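Local coordinates for protein bvu-3222 (Bacteroides vulgatus ATCC 8482, PDB 3FYF) that is of unknown function but, as a periplasmic protein of the DUF4251 family, probably works outside the bacterial cytoplasm, at residues I109-D114 / V119-G124. Residues are numbered along the deposited sequence; the frame is centred on the assembly and turned at random.
Sequences ISMRQD and VYYNYG
With CG anti to the backbone N in both M111 (chi1 -176°) and Y121 (chi1 -168°), M111 CG comes alongside the CD2 edge of the Y121 ring; the two residues are a non-hydrogen-bonded pair of an antiparallel β-hairpin and meet on the face turned to helix 27-44. The hairpin joins strands 100-113 and 119-126 of the antiparallel sheet, and V119 shares this face. M111 runs extended past the rim of the Y121 ring: its CG lies 4.0 Å from Y121 CD2, and its SD sits 5.2 Å from the ring centroid, a Met-aromatic contact made at the edge. Further along the ring, I109 reaches the phenol end, I109 CG2 standing 3.7 Å from Y121 CZ, while the ring also meets F48 edge-to-face. Replacing Y121 by alanine would probably leave M111 SD without its aromatic neighbour and I109 CG2 without the phenol end it touches. Between the strands, S110 with N122 and R112 with Y120 form hydrogen-bonded pairs, the straightest bond running 2.8 Å from Y120 N to R112 O (172°). Near the turn, D114 OD2 approaches Y120 OH at 3.8 Å, but the carboxylate is held by N118 and the backbone N of D116. On the face of S110 and Y120, a water lies 2.8 Å from S110 OG, and the carbonyl oxygen of Y120 accepts a hydrogen bond from R112 N at 3.0 Å.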
loop_
_atom_site.group_PDB
_atom_site.type_symbol
_atom_site.label_atom_id
_atom_site.label_comp_id
_atom_site.label_asym_id
_atom_site.label_seq_id
_atom_site.Cartn_x
_atom_site.Cartn_y
_atom_site.Cartn_z
ATOM N N ILE B 109 24.036 5.175 -9.002
ATOM C CA ILE B 109 23.107 5.983 -8.212
ATOM C C ILE B 109 22.729 7.289 -8.915
ATOM O O ILE B 109 23.596 8.109 -9.221
ATOM C CB ILE B 109 23.690 6.319 -6.810
ATOM C CG1 ILE B 109 24.036 5.040 -6.041
ATOM C CG2 ILE B 109 22.716 7.198 -6.008
ATOM C CD1 ILE B 109 24.895 5.278 -4.796
ATOM N N SER B 110 21.431 7.465 -9.166
ATOM C CA SER B 110 20.879 8.752 -9.584
ATOM C C SER B 110 19.740 9.181 -8.651
ATOM O O SER B 110 18.976 8.348 -8.162
ATOM C CB SER B 110 20.408 8.714 -11.046
ATOM O OG SER B 110 19.197 7.991 -11.201
ATOM N N MET B 111 19.642 10.486 -8.418
ATOM C CA MET B 111 18.615 11.068 -7.573
ATOM C C MET B 111 18.005 12.258 -8.307
ATOM O O MET B 111 18.703 13.225 -8.634
ATOM C CB MET B 111 19.225 11.500 -6.238
ATOM C CG MET B 111 18.251 12.038 -5.199
ATOM S SD MET B 111 19.080 12.137 -3.596
ATOM C CE MET B 111 17.871 13.016 -2.610
ATOM N N ARG B 112 16.707 12.165 -8.578
ATOM C CA ARG B 112 15.965 13.202 -9.289
ATOM C C ARG B 112 14.773 13.649 -8.458
ATOM O O ARG B 112 14.298 12.914 -7.601
ATOM C CB ARG B 112 15.480 12.691 -10.650
ATOM C CG ARG B 112 16.591 12.295 -11.622
ATOM C CD ARG B 112 16.008 11.629 -12.856
ATOM N NE ARG B 112 17.025 10.934 -13.646
ATOM C CZ ARG B 112 17.659 11.455 -14.691
ATOM N NH1 ARG B 112 17.390 12.693 -15.092
ATOM N NH2 ARG B 112 18.568 10.736 -15.337
ATOM N N GLN B 113 14.289 14.857 -8.726
ATOM C CA GLN B 113 13.180 15.429 -7.978
ATOM C C GLN B 113 12.231 16.120 -8.947
ATOM O O GLN B 113 12.673 16.875 -9.815
ATOM C CB GLN B 113 13.711 16.423 -6.929
ATOM C CG GLN B 113 12.629 17.067 -6.067
ATOM C CD GLN B 113 13.173 17.864 -4.889
ATOM O OE1 GLN B 113 14.204 17.523 -4.306
ATOM N NE2 GLN B 113 12.461 18.923 -4.519
ATOM N N ASP B 114 10.930 15.866 -8.809
ATOM C CA ASP B 114 9.948 16.563 -9.643
ATOM C C ASP B 114 9.593 17.941 -9.076
ATOM O O ASP B 114 10.236 18.404 -8.135
ATOM C CB ASP B 114 8.716 15.686 -9.957
ATOM C CG ASP B 114 7.789 15.452 -8.766
ATOM O OD1 ASP B 114 7.976 16.010 -7.663
ATOM O OD2 ASP B 114 6.832 14.678 -8.962
ATOM N N VAL B 119 10.720 12.349 -4.964
ATOM C CA VAL B 119 12.107 11.982 -5.282
ATOM C C VAL B 119 12.199 10.611 -5.949
ATOM O O VAL B 119 11.588 9.647 -5.500
ATOM C CB VAL B 119 12.997 12.028 -4.027
ATOM C CG1 VAL B 119 14.455 11.631 -4.336
ATOM C CG2 VAL B 119 12.939 13.404 -3.422
ATOM N N TYR B 120 12.969 10.548 -7.026
ATOM C CA TYR B 120 13.155 9.332 -7.791
ATOM C C TYR B 120 14.608 8.895 -7.655
ATOM O O TYR B 120 15.506 9.488 -8.250
ATOM C CB TYR B 120 12.727 9.560 -9.251
ATOM C CG TYR B 120 11.252 9.918 -9.358
ATOM C CD1 TYR B 120 10.296 8.938 -9.618
ATOM C CD2 TYR B 120 10.811 11.227 -9.156
ATOM C CE1 TYR B 120 8.939 9.259 -9.694
ATOM C CE2 TYR B 120 9.455 11.553 -9.222
ATOM C CZ TYR B 120 8.532 10.569 -9.490
ATOM O OH TYR B 120 7.198 10.902 -9.560
ATOM N N TYR B 121 14.816 7.867 -6.838
ATOM C CA TYR B 121 16.145 7.375 -6.479
ATOM C C TYR B 121 16.350 5.983 -7.071
ATOM O O TYR B 121 15.670 5.020 -6.677
ATOM C CB TYR B 121 16.266 7.335 -4.954
ATOM C CG TYR B 121 17.659 7.117 -4.404
ATOM C CD1 TYR B 121 18.143 5.832 -4.167
ATOM C CD2 TYR B 121 18.478 8.198 -4.078
ATOM C CE1 TYR B 121 19.413 5.630 -3.641
ATOM C CE2 TYR B 121 19.753 8.003 -3.553
ATOM C CZ TYR B 121 20.211 6.717 -3.336
ATOM O OH TYR B 121 21.466 6.503 -2.818
ATOM N N ASN B 122 17.277 5.881 -8.026
ATOM C CA ASN B 122 17.543 4.630 -8.739
ATOM C C ASN B 122 18.976 4.152 -8.500
ATOM O O ASN B 122 19.880 4.976 -8.362
ATOM C CB ASN B 122 17.310 4.802 -10.250
ATOM C CG ASN B 122 15.838 5.014 -10.622
ATOM O OD1 ASN B 122 15.524 5.316 -11.768
ATOM N ND2 ASN B 122 14.944 4.844 -9.670
ATOM N N TYR B 123 19.171 2.832 -8.461
ATOM C CA TYR B 123 20.502 2.220 -8.298
ATOM C C TYR B 123 20.525 0.718 -8.602
ATOM O O TYR B 123 19.481 0.071 -8.715
ATOM C CB TYR B 123 21.084 2.481 -6.894
ATOM C CG TYR B 123 20.291 1.893 -5.742
ATOM C CD1 TYR B 123 19.215 2.584 -5.191
ATOM C CD2 TYR B 123 20.625 0.656 -5.194
ATOM C CE1 TYR B 123 18.489 2.067 -4.129
ATOM C CE2 TYR B 123 19.905 0.128 -4.132
ATOM C CZ TYR B 123 18.836 0.842 -3.605
ATOM O OH TYR B 123 18.109 0.330 -2.555
ATOM N N GLY B 124 21.732 0.179 -8.734
ATOM C CA GLY B 124 21.941 -1.253 -8.924
ATOM C C GLY B 124 22.616 -1.879 -7.716
ATOM O O GLY B 124 23.279 -1.192 -6.933
HETATM O O HOH W 1 16.614 8.761 -10.349
#